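Local atomic coordinates of hemoglobin subunit alpha (Isurus oxyrinchus, PDB entry 3MKB), a protein that carries oxygen as the heme-binding alpha subunit of a four-chain shark hemoglobin. Residues 67-72 / 77-82; 96-101 / 133-138; 43-48 / 52-57; 104-109 / 114-119. One frame throughout, in Å; residues are numbered along the deposited sequence.

Contact 1 (67-72 / 77-82); sequences VSAAEH and HAHLMV
The imidazole of His79 overlaps the ring of His72 in an offset stack. The ring centroids are 3.6 Å apart and the planes are inclined by only 13°, so face meets face although the two side chains run at about a right angle to each other. The CB of His72 adds a CH-pi contact, 4.1 Å from the centroid of the His79 ring and 28° off its normal. With CG anti to the backbone N (chi1 167°), His79 extends away from its own turn and places the far end of its ring against the end of the other helix: its NE2 comes within 3.6 Å of Ala69 N and 3.7 Å of Ser68 CB. Beside the stack the apolar contact is looser, with Ala69 CB 4.5 Å from Leu80 CD2. The chain leaves helical geometry at Glu71, just before His72, whose N still bonds to Ala69 O at 2.9 Å. The contact thus closes the short connection from helix 53-70 to helices 76-79 and 81-91, the EF corner of the globin fold. Helix 118-135 packs against Ala69 and Leu80 through Ile131, while helix 4-19 lies against Val67 and Ala70.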
# COMPACT_ATOMS: atom_id res chain seq x y z
N VAL A 67 8.37 -10.14 -20.74
CA VAL A 67 8.89 -9.95 -22.07
C VAL A 67 7.78 -9.89 -23.10
O VAL A 67 7.72 -8.98 -23.91
CB VAL A 67 9.95 -10.99 -22.41
CG1 VAL A 67 10.30 -11.02 -23.92
CG2 VAL A 67 11.19 -10.77 -21.58
N SER A 68 6.89 -10.86 -23.05
CA SER A 68 5.68 -10.82 -23.89
C SER A 68 4.77 -9.62 -23.73
O SER A 68 4.30 -9.08 -24.75
CB SER A 68 4.89 -12.10 -23.80
OG SER A 68 5.62 -13.08 -24.49
N ALA A 69 4.50 -9.20 -22.49
CA ALA A 69 3.82 -7.95 -22.27
C ALA A 69 4.51 -6.78 -23.02
O ALA A 69 3.84 -5.93 -23.62
CB ALA A 69 3.65 -7.65 -20.77
N ALA A 70 5.85 -6.76 -22.95
CA ALA A 70 6.64 -5.77 -23.66
C ALA A 70 6.38 -5.84 -25.19
O ALA A 70 6.32 -4.81 -25.86
CB ALA A 70 8.09 -6.00 -23.37
N GLU A 71 6.18 -7.04 -25.71
CA GLU A 71 5.85 -7.20 -27.15
C GLU A 71 4.33 -7.01 -27.44
O GLU A 71 3.84 -7.35 -28.54
CB GLU A 71 6.33 -8.57 -27.64
CG GLU A 71 7.72 -8.89 -27.14
CD GLU A 71 8.22 -10.26 -27.54
OE1 GLU A 71 7.49 -11.26 -27.36
OE2 GLU A 71 9.38 -10.34 -28.02
N HIS A 72 3.62 -6.46 -26.45
CA HIS A 72 2.17 -6.22 -26.51
C HIS A 72 1.76 -4.87 -25.92
O HIS A 72 0.66 -4.74 -25.34
CB HIS A 72 1.42 -7.34 -25.76
CG HIS A 72 1.38 -8.64 -26.51
ND1 HIS A 72 0.35 -8.94 -27.37
CD2 HIS A 72 2.22 -9.70 -26.54
CE1 HIS A 72 0.56 -10.14 -27.90
NE2 HIS A 72 1.69 -10.61 -27.41
N HIS A 77 -4.42 -5.18 -22.23
CA HIS A 77 -5.67 -5.62 -21.64
C HIS A 77 -6.10 -7.01 -22.15
O HIS A 77 -6.44 -7.91 -21.35
CB HIS A 77 -6.80 -4.60 -21.86
CG HIS A 77 -8.07 -4.95 -21.15
ND1 HIS A 77 -8.15 -5.11 -19.78
CD2 HIS A 77 -9.33 -5.15 -21.62
CE1 HIS A 77 -9.39 -5.41 -19.44
NE2 HIS A 77 -10.13 -5.44 -20.53
N ALA A 78 -6.06 -7.20 -23.46
CA ALA A 78 -6.40 -8.48 -24.05
C ALA A 78 -5.27 -9.51 -23.87
O ALA A 78 -5.54 -10.68 -23.64
CB ALA A 78 -6.74 -8.32 -25.55
N HIS A 79 -4.02 -9.06 -23.97
CA HIS A 79 -2.89 -9.97 -23.94
C HIS A 79 -2.73 -10.68 -22.60
O HIS A 79 -2.29 -11.82 -22.55
CB HIS A 79 -1.58 -9.24 -24.29
CG HIS A 79 -0.37 -10.04 -23.97
ND1 HIS A 79 -0.02 -11.18 -24.67
CD2 HIS A 79 0.53 -9.94 -22.96
CE1 HIS A 79 1.06 -11.73 -24.13
NE2 HIS A 79 1.41 -10.99 -23.09
N LEU A 80 -3.05 -9.96 -21.53
CA LEU A 80 -2.82 -10.40 -20.17
C LEU A 80 -4.05 -11.08 -19.53
O LEU A 80 -3.99 -11.51 -18.37
CB LEU A 80 -2.32 -9.21 -19.31
CG LEU A 80 -0.86 -8.81 -19.59
CD1 LEU A 80 -0.39 -7.60 -18.73
CD2 LEU A 80 0.09 -10.02 -19.38
N MET A 81 -5.14 -11.23 -20.27
CA MET A 81 -6.37 -11.74 -19.65
C MET A 81 -6.20 -13.15 -19.09
O MET A 81 -6.65 -13.46 -17.97
CB MET A 81 -7.59 -11.60 -20.57
CG MET A 81 -8.79 -12.47 -20.18
SD MET A 81 -10.40 -11.91 -20.78
CE MET A 81 -9.93 -10.82 -22.15
N VAL A 82 -5.53 -14.01 -19.85
CA VAL A 82 -5.27 -15.37 -19.39
C VAL A 82 -4.57 -15.36 -18.02
O VAL A 82 -4.93 -16.10 -17.10
CB VAL A 82 -4.45 -16.17 -20.43
CG1 VAL A 82 -3.67 -17.31 -19.79
CG2 VAL A 82 -5.37 -16.67 -21.48

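Contact 2 (96-101 / 133-138); sequences SNFPML and SELSSK. With HEM (protoporphyrin IX containing Fe), chain E.
Phe98 is the residue of 96-101 that reaches Leu135 and Ser136, while Asn97 and Leu101 of the same helix, like Phe98 itself, touch the heme. Asn97 comes before it, with its CB 3.7 Å from the heme vinyl carbon CBC. Phe98 follows, its CG anti to the carbonyl carbon (chi1 -65°), which aims the ring at the other helix. Leu135 CB stands over the centre of that ring in a CH-pi contact, 4.0 Å from the centroid and just 8° off the normal. The ring edge faces the porphyrin, with Phe98 CE1 3.7 Å from the methine carbon CHC. Ser136 OG approaches Phe98 CD2 to 3.5 Å, but its hydrogen bond goes elsewhere, to Ser132 O. Farther on, Leu101 sends CD2 to 3.5 Å from the same heme CHC.

Across the contact, Leu135 is held between ring and heme: its CD2 comes within 3.4 Å of heme CAB, and its chi1 of -95° lies away from the staggered values. One residue earlier, Glu134 O accepts both Ser137 N and Ser137 OG, the latter at 2.8 Å. No hydrogen bond crosses between the segments. Helices 97-112 and 118-135, the G and H helices of a globin, here meet at a largely apolar wall of the heme pocket, to which Phe98, Leu101 and Leu135 belong, with Asn97 beside them.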
# COMPACT_ATOMS: atom_id res chain seq x y z
N SER A 96 -2.07 -6.98 -3.61
CA SER A 96 -0.98 -6.22 -3.02
C SER A 96 0.41 -6.77 -3.35
O SER A 96 1.44 -6.06 -3.26
CB SER A 96 -1.17 -6.07 -1.50
OG SER A 96 -2.34 -5.29 -1.22
N ASN A 97 0.48 -8.02 -3.78
CA ASN A 97 1.80 -8.64 -3.99
C ASN A 97 2.39 -8.19 -5.32
O ASN A 97 3.61 -8.13 -5.46
CB ASN A 97 1.72 -10.17 -4.01
CG ASN A 97 1.33 -10.78 -2.65
OD1 ASN A 97 0.14 -11.10 -2.37
ND2 ASN A 97 2.36 -10.90 -1.78
N PHE A 98 1.55 -7.84 -6.30
CA PHE A 98 2.11 -7.47 -7.64
C PHE A 98 3.05 -6.26 -7.55
O PHE A 98 4.14 -6.34 -7.97
CB PHE A 98 0.95 -7.28 -8.65
CG PHE A 98 0.22 -8.59 -8.90
CD1 PHE A 98 0.94 -9.69 -9.40
CD2 PHE A 98 -1.14 -8.75 -8.54
CE1 PHE A 98 0.30 -11.00 -9.62
CE2 PHE A 98 -1.78 -10.02 -8.68
CZ PHE A 98 -1.08 -11.16 -9.21
N PRO A 99 2.61 -5.12 -7.01
CA PRO A 99 3.66 -4.07 -6.95
C PRO A 99 4.87 -4.35 -6.07
O PRO A 99 5.95 -3.81 -6.35
CB PRO A 99 2.91 -2.84 -6.49
CG PRO A 99 1.53 -3.29 -6.09
CD PRO A 99 1.29 -4.64 -6.54
N MET A 100 4.77 -5.21 -5.05
CA MET A 100 6.06 -5.65 -4.37
C MET A 100 6.99 -6.39 -5.35
O MET A 100 8.21 -6.13 -5.40
CB MET A 100 5.79 -6.56 -3.18
CG MET A 100 5.08 -5.94 -1.96
SD MET A 100 4.37 -7.32 -0.98
CE MET A 100 4.17 -6.54 0.62
N LEU A 101 6.43 -7.29 -6.18
CA LEU A 101 7.28 -8.00 -7.10
C LEU A 101 7.89 -7.04 -8.12
O LEU A 101 9.06 -7.21 -8.50
CB LEU A 101 6.54 -9.17 -7.80
CG LEU A 101 7.36 -10.06 -8.77
CD1 LEU A 101 8.74 -10.51 -8.24
CD2 LEU A 101 6.53 -11.28 -9.26
N SER A 133 -1.67 -3.84 -13.01
CA SER A 133 -3.07 -3.48 -13.17
C SER A 133 -3.89 -4.62 -13.81
O SER A 133 -4.89 -5.11 -13.26
CB SER A 133 -3.16 -2.22 -13.99
OG SER A 133 -4.52 -1.88 -14.18
N GLU A 134 -3.43 -5.08 -14.96
CA GLU A 134 -4.10 -6.18 -15.62
C GLU A 134 -4.19 -7.46 -14.76
O GLU A 134 -5.25 -8.07 -14.68
CB GLU A 134 -3.45 -6.48 -16.97
CG GLU A 134 -3.47 -5.35 -18.02
CD GLU A 134 -4.85 -4.75 -18.34
OE1 GLU A 134 -5.87 -5.50 -18.34
OE2 GLU A 134 -4.88 -3.53 -18.63
N LEU A 135 -3.08 -7.86 -14.13
CA LEU A 135 -3.06 -9.04 -13.27
C LEU A 135 -4.01 -8.93 -12.05
O LEU A 135 -4.50 -9.96 -11.56
CB LEU A 135 -1.63 -9.34 -12.82
CG LEU A 135 -0.77 -10.37 -13.57
CD1 LEU A 135 -1.12 -10.58 -15.02
CD2 LEU A 135 0.70 -9.99 -13.46
N SER A 136 -4.28 -7.70 -11.60
CA SER A 136 -5.23 -7.38 -10.51
C SER A 136 -6.66 -7.16 -10.95
O SER A 136 -7.50 -6.76 -10.12
CB SER A 136 -4.79 -6.10 -9.77
OG SER A 136 -3.46 -6.24 -9.29
N SER A 137 -6.97 -7.41 -12.22
CA SER A 137 -8.25 -6.94 -12.78
C SER A 137 -9.42 -7.94 -12.81
O SER A 137 -10.53 -7.55 -13.15
CB SER A 137 -8.04 -6.34 -14.17
OG SER A 137 -7.91 -7.35 -15.16
N LYS A 138 -9.19 -9.21 -12.50
CA LYS A 138 -10.22 -10.25 -12.64
C LYS A 138 -10.45 -10.99 -11.34
O LYS A 138 -10.76 -12.20 -11.33
CB LYS A 138 -9.84 -11.27 -13.74
CG LYS A 138 -9.53 -10.67 -15.13
CD LYS A 138 -10.79 -10.45 -15.99
CE LYS A 138 -11.70 -11.69 -16.04
NZ LYS A 138 -12.24 -12.01 -17.42
CHA HEM E . 2.36 -19.47 -11.74
CHB HEM E . 3.32 -15.45 -14.22
CHC HEM E . 3.44 -12.80 -10.10
CHD HEM E . 2.07 -16.71 -7.65
C1A HEM E . 2.58 -18.62 -12.80
C2A HEM E . 2.61 -18.96 -14.20
C3A HEM E . 2.86 -17.85 -14.92
C4A HEM E . 3.03 -16.77 -13.96
CMA HEM E . 2.97 -17.67 -16.48
CAA HEM E . 2.25 -20.38 -14.67
CBA HEM E . 0.72 -20.14 -14.89
CGA HEM E . 0.08 -21.21 -15.72
O1A HEM E . 0.65 -22.35 -15.72
O2A HEM E . -0.98 -20.95 -16.37
C1B HEM E . 3.41 -14.40 -13.32
C2B HEM E . 3.60 -13.01 -13.67
C3B HEM E . 3.66 -12.29 -12.54
C4B HEM E . 3.48 -13.18 -11.43
CMB HEM E . 3.75 -12.41 -15.10
CAB HEM E . 3.83 -10.76 -12.39
CBB HEM E . 4.37 -9.92 -13.29
C1C HEM E . 3.09 -13.61 -9.03
C2C HEM E . 3.03 -13.21 -7.62
C3C HEM E . 2.67 -14.31 -6.90
C4C HEM E . 2.49 -15.41 -7.86
CMC HEM E . 3.41 -11.77 -7.16
CAC HEM E . 2.50 -14.33 -5.36
CBC HEM E . 3.27 -13.54 -4.56
C1D HEM E . 2.10 -17.79 -8.54
C2D HEM E . 1.98 -19.15 -8.10
C3D HEM E . 2.13 -20.05 -9.29
C4D HEM E . 2.23 -19.11 -10.40
CMD HEM E . 1.82 -19.66 -6.64
CAD HEM E . 2.07 -21.62 -9.23
CBD HEM E . 3.45 -22.34 -9.26
CGD HEM E . 4.30 -22.33 -7.97
O1D HEM E . 3.80 -22.65 -6.83
O2D HEM E . 5.52 -22.02 -8.03
NA HEM E . 2.84 -17.30 -12.71
NB HEM E . 3.33 -14.48 -11.90
NC HEM E . 2.73 -14.92 -9.09
ND HEM E . 2.25 -17.79 -9.93
FE HEM E . 2.80 -16.10 -10.93

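Contact 3 (43-48 / 52-57); sequences FDYADY and GAKVQL. With HEM (protoporphyrin IX containing Fe), chain E.
Unusually, the ring of Tyr45 is sandwiched by CB atoms of two different residues, Lys54 on one face and Phe43 on the opposite one, while its hydroxyl bonds to a heme propionate. The Lys54 CB makes a CH-pi contact 3.9 Å from the ring centroid and 27° off the normal; Phe43 CB sits over the centre of the other face, 3.5 Å above the plane. Tyr45 OH donates a 2.6 Å hydrogen bond to the propionate oxygen O2D, which lies at the ring edge and in its plane. The two flanking contacts would be expected to limit how far the phenol can swing off the propionate.

Val55 lies along the CD1-CE1 flank of the ring: its CG2 is 3.4 Å from Tyr45 CD1 and 3.3 Å from Asp47 O. That methyl is placed there by its position anti to the carbonyl carbon. A water bridges the same region, apparently donating to Asp47 O, at a distance short enough to be treated with caution, and accepting from Val55 N at 3.3 Å, an amide in the first turn of helix 53-70. Gly52, at the N-cap, packs closely against Asp47, with their CA atoms 4.8 Å apart; the Asp47 carboxylate bonds through OD1 to Ser49. The loop is braced from within by Tyr48 OH, which donates to Phe43 O at 2.9 Å, tilted 26° from the carbonyl plane. Phe43 itself touches the porphyrin and meets the ring of His58. No helix lies between helices 21-35 and 53-70, consistent with the CD region of alpha-type globins, which lack helix D, here joined to the start of helix E beside a heme propionate.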
# COMPACT_ATOMS: atom_id res chain seq x y z
N PHE A 43 3.81 -20.40 -1.64
CA PHE A 43 4.74 -21.35 -2.28
C PHE A 43 5.23 -22.41 -1.28
O PHE A 43 5.76 -22.08 -0.23
CB PHE A 43 5.95 -20.56 -2.79
CG PHE A 43 5.56 -19.42 -3.70
CD1 PHE A 43 5.47 -18.14 -3.21
CD2 PHE A 43 5.26 -19.66 -5.05
CE1 PHE A 43 5.10 -17.08 -4.04
CE2 PHE A 43 4.89 -18.63 -5.88
CZ PHE A 43 4.82 -17.30 -5.35
N ASP A 44 5.04 -23.66 -1.61
CA ASP A 44 5.52 -24.74 -0.73
C ASP A 44 6.92 -25.11 -1.20
O ASP A 44 7.09 -26.13 -1.88
CB ASP A 44 4.56 -25.93 -0.87
CG ASP A 44 4.96 -27.16 -0.04
OD1 ASP A 44 5.90 -27.10 0.80
OD2 ASP A 44 4.30 -28.21 -0.27
N TYR A 45 7.91 -24.29 -0.86
CA TYR A 45 9.28 -24.48 -1.31
C TYR A 45 10.16 -24.90 -0.12
O TYR A 45 9.85 -24.57 1.02
CB TYR A 45 9.91 -23.18 -1.89
CG TYR A 45 9.30 -22.65 -3.17
CD1 TYR A 45 9.64 -21.37 -3.65
CD2 TYR A 45 8.38 -23.41 -3.90
CE1 TYR A 45 9.05 -20.87 -4.86
CE2 TYR A 45 7.79 -22.91 -5.08
CZ TYR A 45 8.14 -21.65 -5.56
OH TYR A 45 7.57 -21.16 -6.74
N ALA A 46 11.26 -25.55 -0.43
CA ALA A 46 12.32 -25.80 0.56
C ALA A 46 13.36 -24.64 0.46
O ALA A 46 13.92 -24.20 1.45
CB ALA A 46 13.00 -27.16 0.27
N ASP A 47 13.62 -24.16 -0.75
CA ASP A 47 14.65 -23.13 -0.94
C ASP A 47 13.97 -21.88 -1.59
O ASP A 47 13.41 -21.96 -2.71
CB ASP A 47 15.76 -23.74 -1.84
CG ASP A 47 16.92 -22.77 -2.17
OD1 ASP A 47 16.94 -21.59 -1.74
OD2 ASP A 47 17.83 -23.24 -2.88
N TYR A 48 13.96 -20.77 -0.85
CA TYR A 48 13.38 -19.51 -1.31
C TYR A 48 14.39 -18.50 -1.92
O TYR A 48 14.04 -17.33 -2.21
CB TYR A 48 12.61 -18.82 -0.17
CG TYR A 48 11.38 -19.56 0.27
CD1 TYR A 48 10.14 -19.36 -0.36
CD2 TYR A 48 11.46 -20.49 1.29
CE1 TYR A 48 9.02 -20.08 0.04
CE2 TYR A 48 10.35 -21.21 1.70
CZ TYR A 48 9.15 -20.99 1.09
OH TYR A 48 8.09 -21.73 1.53
N GLY A 52 17.01 -21.99 -5.73
CA GLY A 52 15.88 -22.95 -5.61
C GLY A 52 15.32 -23.37 -6.96
O GLY A 52 14.97 -22.50 -7.76
N ALA A 53 15.21 -24.69 -7.22
CA ALA A 53 14.65 -25.16 -8.53
C ALA A 53 13.29 -24.55 -8.86
O ALA A 53 13.03 -24.11 -10.01
CB ALA A 53 14.58 -26.71 -8.61
N LYS A 54 12.41 -24.53 -7.88
CA LYS A 54 11.06 -24.09 -8.11
C LYS A 54 10.96 -22.57 -8.21
O LYS A 54 10.07 -22.02 -8.87
CB LYS A 54 10.16 -24.62 -7.00
CG LYS A 54 9.60 -26.04 -7.19
CD LYS A 54 9.02 -26.54 -5.84
CE LYS A 54 8.51 -27.98 -5.93
NZ LYS A 54 8.06 -28.44 -4.57
N VAL A 55 11.88 -21.88 -7.52
CA VAL A 55 12.01 -20.39 -7.71
C VAL A 55 12.48 -20.02 -9.14
O VAL A 55 11.93 -19.05 -9.77
CB VAL A 55 12.96 -19.80 -6.63
CG1 VAL A 55 13.22 -18.33 -6.86
CG2 VAL A 55 12.35 -20.05 -5.19
N GLN A 56 13.44 -20.77 -9.64
CA GLN A 56 13.92 -20.62 -10.99
C GLN A 56 12.80 -20.80 -11.99
O GLN A 56 12.60 -20.01 -12.88
CB GLN A 56 15.10 -21.53 -11.25
CG GLN A 56 16.37 -21.02 -10.60
CD GLN A 56 17.53 -21.95 -10.73
OE1 GLN A 56 17.41 -23.15 -10.65
NE2 GLN A 56 18.67 -21.38 -10.90
N LEU A 57 12.04 -21.86 -11.79
CA LEU A 57 10.87 -22.18 -12.67
C LEU A 57 9.83 -21.07 -12.75
O LEU A 57 9.49 -20.59 -13.86
CB LEU A 57 10.20 -23.47 -12.21
CG LEU A 57 9.04 -23.98 -13.07
CD1 LEU A 57 9.57 -24.34 -14.54
CD2 LEU A 57 8.36 -25.20 -12.33
CHA HEM E . 2.36 -19.47 -11.74
CHB HEM E . 3.32 -15.45 -14.22
CHC HEM E . 3.44 -12.80 -10.10
CHD HEM E . 2.07 -16.71 -7.65
C1A HEM E . 2.58 -18.62 -12.80
C2A HEM E . 2.61 -18.96 -14.20
C3A HEM E . 2.86 -17.85 -14.92
C4A HEM E . 3.03 -16.77 -13.96
CMA HEM E . 2.97 -17.67 -16.48
CAA HEM E . 2.25 -20.38 -14.67
CBA HEM E . 0.72 -20.14 -14.89
CGA HEM E . 0.08 -21.21 -15.72
O1A HEM E . 0.65 -22.35 -15.72
O2A HEM E . -0.98 -20.95 -16.37
C1B HEM E . 3.41 -14.40 -13.32
C2B HEM E . 3.60 -13.01 -13.67
C3B HEM E . 3.66 -12.29 -12.54
C4B HEM E . 3.48 -13.18 -11.43
CMB HEM E . 3.75 -12.41 -15.10
CAB HEM E . 3.83 -10.76 -12.39
CBB HEM E . 4.37 -9.92 -13.29
C1C HEM E . 3.09 -13.61 -9.03
C2C HEM E . 3.03 -13.21 -7.62
C3C HEM E . 2.67 -14.31 -6.90
C4C HEM E . 2.49 -15.41 -7.86
CMC HEM E . 3.41 -11.77 -7.16
CAC HEM E . 2.50 -14.33 -5.36
CBC HEM E . 3.27 -13.54 -4.56
C1D HEM E . 2.10 -17.79 -8.54
C2D HEM E . 1.98 -19.15 -8.10
C3D HEM E . 2.13 -20.05 -9.29
C4D HEM E . 2.23 -19.11 -10.40
CMD HEM E . 1.82 -19.66 -6.64
CAD HEM E . 2.07 -21.62 -9.23
CBD HEM E . 3.45 -22.34 -9.26
CGD HEM E . 4.30 -22.33 -7.97
O1D HEM E . 3.80 -22.65 -6.83
O2D HEM E . 5.52 -22.02 -8.03
NA HEM E . 2.84 -17.30 -12.71
NB HEM E . 3.33 -14.48 -11.90
NC HEM E . 2.73 -14.92 -9.09
ND HEM E . 2.25 -17.79 -9.93
FE HEM E . 2.80 -16.10 -10.93
O HOH W 1 12.85 -23.34 -4.76

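Contact 4 (104-109 / 114-119); sequences CILVTL and AEFSPA
Phe116 points its CB toward helix 97-112, and the chain continues outward with CG anti to the backbone N (chi1 -167°), which carries the ring across to Leu109 and Leu106. On one side of the ring, CD1 lies 4.0 Å from Leu109 CB. The next atom, CE1, comes closer to that same carbon, at 3.8 Å, and also lies 4.2 Å from Leu109 CD1. At the tip, CZ meets two atoms of Leu106: its carbonyl O at 3.7 Å and its methyl CD2 at 4.0 Å. The methyl stands at the ring edge and in the ring plane. On the other side CE2 is 3.9 Å from Leu106 O, so the oxygen lies near the CZ-CE2 side of the ring, obliquely to it. Both leucine side chains cross that of Phe116 at about a right angle, one helical turn apart.

Around this wedge, His121 lays its ring nearly parallel to that of Phe116, planes at about 20°, and also touches Leu106. Ser117 begins helix 118-135 as its N-cap, with OG bonding to Thr120 N. Within helix 97-112, Thr108 OG1 donates to Cys104 O at 2.9 Å, while Thr108 N reaches the same oxygen from the opposite face of its plane. A beta subunit flanks the contact: its Arg30 NH2 bonds to Phe116 O and its His106 packs on Phe116, consistent with the alpha1-beta1 interface of hemoglobins. Chemically, between these segments the buried ring is held by van der Waals contact, with no hydrogen bond, while the backbone carbonyl of the same residue serves the neighbouring subunit.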
# COMPACT_ATOMS: atom_id res chain seq x y z
N CYS A 104 10.98 -5.39 -6.80
CA CYS A 104 12.02 -6.41 -6.80
C CYS A 104 12.58 -6.69 -8.21
O CYS A 104 13.74 -6.91 -8.32
CB CYS A 104 11.51 -7.73 -6.17
SG CYS A 104 11.26 -7.50 -4.43
N ILE A 105 11.76 -6.62 -9.26
CA ILE A 105 12.29 -6.74 -10.62
C ILE A 105 13.15 -5.53 -10.94
O ILE A 105 14.23 -5.66 -11.54
CB ILE A 105 11.14 -6.88 -11.70
CG1 ILE A 105 10.47 -8.26 -11.60
CG2 ILE A 105 11.76 -6.78 -13.13
CD1 ILE A 105 9.18 -8.42 -12.42
N LEU A 106 12.69 -4.35 -10.54
CA LEU A 106 13.42 -3.11 -10.86
C LEU A 106 14.77 -3.15 -10.14
O LEU A 106 15.79 -2.80 -10.73
CB LEU A 106 12.65 -1.89 -10.41
CG LEU A 106 11.36 -1.63 -11.24
CD1 LEU A 106 10.66 -0.47 -10.58
CD2 LEU A 106 11.71 -1.31 -12.73
N VAL A 107 14.76 -3.50 -8.85
CA VAL A 107 16.04 -3.62 -8.13
C VAL A 107 17.03 -4.62 -8.74
O VAL A 107 18.23 -4.38 -8.82
CB VAL A 107 15.81 -3.88 -6.64
CG1 VAL A 107 17.17 -4.36 -5.95
CG2 VAL A 107 15.14 -2.66 -6.03
N THR A 108 16.53 -5.77 -9.18
CA THR A 108 17.34 -6.74 -9.93
C THR A 108 17.96 -6.08 -11.15
O THR A 108 19.14 -6.34 -11.46
CB THR A 108 16.48 -7.98 -10.36
OG1 THR A 108 15.95 -8.63 -9.21
CG2 THR A 108 17.24 -8.97 -11.27
N LEU A 109 17.20 -5.27 -11.91
CA LEU A 109 17.81 -4.70 -13.14
C LEU A 109 18.91 -3.72 -12.76
O LEU A 109 19.97 -3.66 -13.42
CB LEU A 109 16.75 -3.99 -14.00
CG LEU A 109 15.63 -4.95 -14.49
CD1 LEU A 109 14.36 -4.12 -15.01
CD2 LEU A 109 16.18 -5.86 -15.59
N ALA A 114 24.22 -2.35 -17.17
CA ALA A 114 25.24 -1.31 -17.24
C ALA A 114 24.55 0.03 -17.12
O ALA A 114 24.98 0.92 -16.41
CB ALA A 114 26.03 -1.43 -18.54
N GLU A 115 23.39 0.17 -17.73
CA GLU A 115 22.72 1.43 -17.66
C GLU A 115 21.28 1.30 -17.05
O GLU A 115 20.45 0.54 -17.52
CB GLU A 115 22.75 2.06 -19.07
CG GLU A 115 24.13 1.97 -19.84
CD GLU A 115 25.08 3.14 -19.49
OE1 GLU A 115 25.39 3.27 -18.32
OE2 GLU A 115 25.53 3.92 -20.39
N PHE A 116 20.99 2.03 -15.99
CA PHE A 116 19.64 2.00 -15.39
C PHE A 116 19.58 3.44 -14.90
O PHE A 116 19.89 3.80 -13.76
CB PHE A 116 19.51 0.92 -14.29
CG PHE A 116 18.08 0.64 -13.87
CD1 PHE A 116 17.20 -0.03 -14.71
CD2 PHE A 116 17.63 1.02 -12.61
CE1 PHE A 116 15.89 -0.31 -14.29
CE2 PHE A 116 16.30 0.77 -12.21
CZ PHE A 116 15.44 0.09 -13.06
N SER A 117 19.16 4.29 -15.82
CA SER A 117 19.03 5.70 -15.56
C SER A 117 17.60 5.90 -15.03
O SER A 117 16.75 5.01 -15.17
CB SER A 117 19.21 6.48 -16.87
OG SER A 117 18.10 6.25 -17.67
N PRO A 118 17.34 7.07 -14.42
CA PRO A 118 16.00 7.40 -14.03
C PRO A 118 14.99 7.32 -15.19
O PRO A 118 13.87 6.87 -14.96
CB PRO A 118 16.14 8.82 -13.48
CG PRO A 118 17.50 8.89 -13.00
CD PRO A 118 18.31 8.11 -13.97
N ALA A 119 15.35 7.78 -16.39
CA ALA A 119 14.44 7.63 -17.54
C ALA A 119 14.11 6.15 -17.86
O ALA A 119 12.96 5.80 -18.12
CB ALA A 119 14.99 8.40 -18.81

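How the contacts relate
From the N terminus, contact 3 closes first, a tight loop running into helix 53-70. Contact 1 follows in series at the other end of that helix, where the chain turns into helices 76-79 and 81-91. Contact 2 then opens on helix 97-112 and closes only near the C terminus; contact 4, entirely within its span, ties the later part of helix 97-112 to the loop leading into helix 118-135. No pair crosses. Contacts 1 and 2 touch where His77 ND1 and Glu134 OE1 lie 2.7 Å apart, probably hydrogen-bonded, joining the EF corner to the end of helix 118-135. Contacts 2 and 3, their centres about 21 Å apart, both touch the heme.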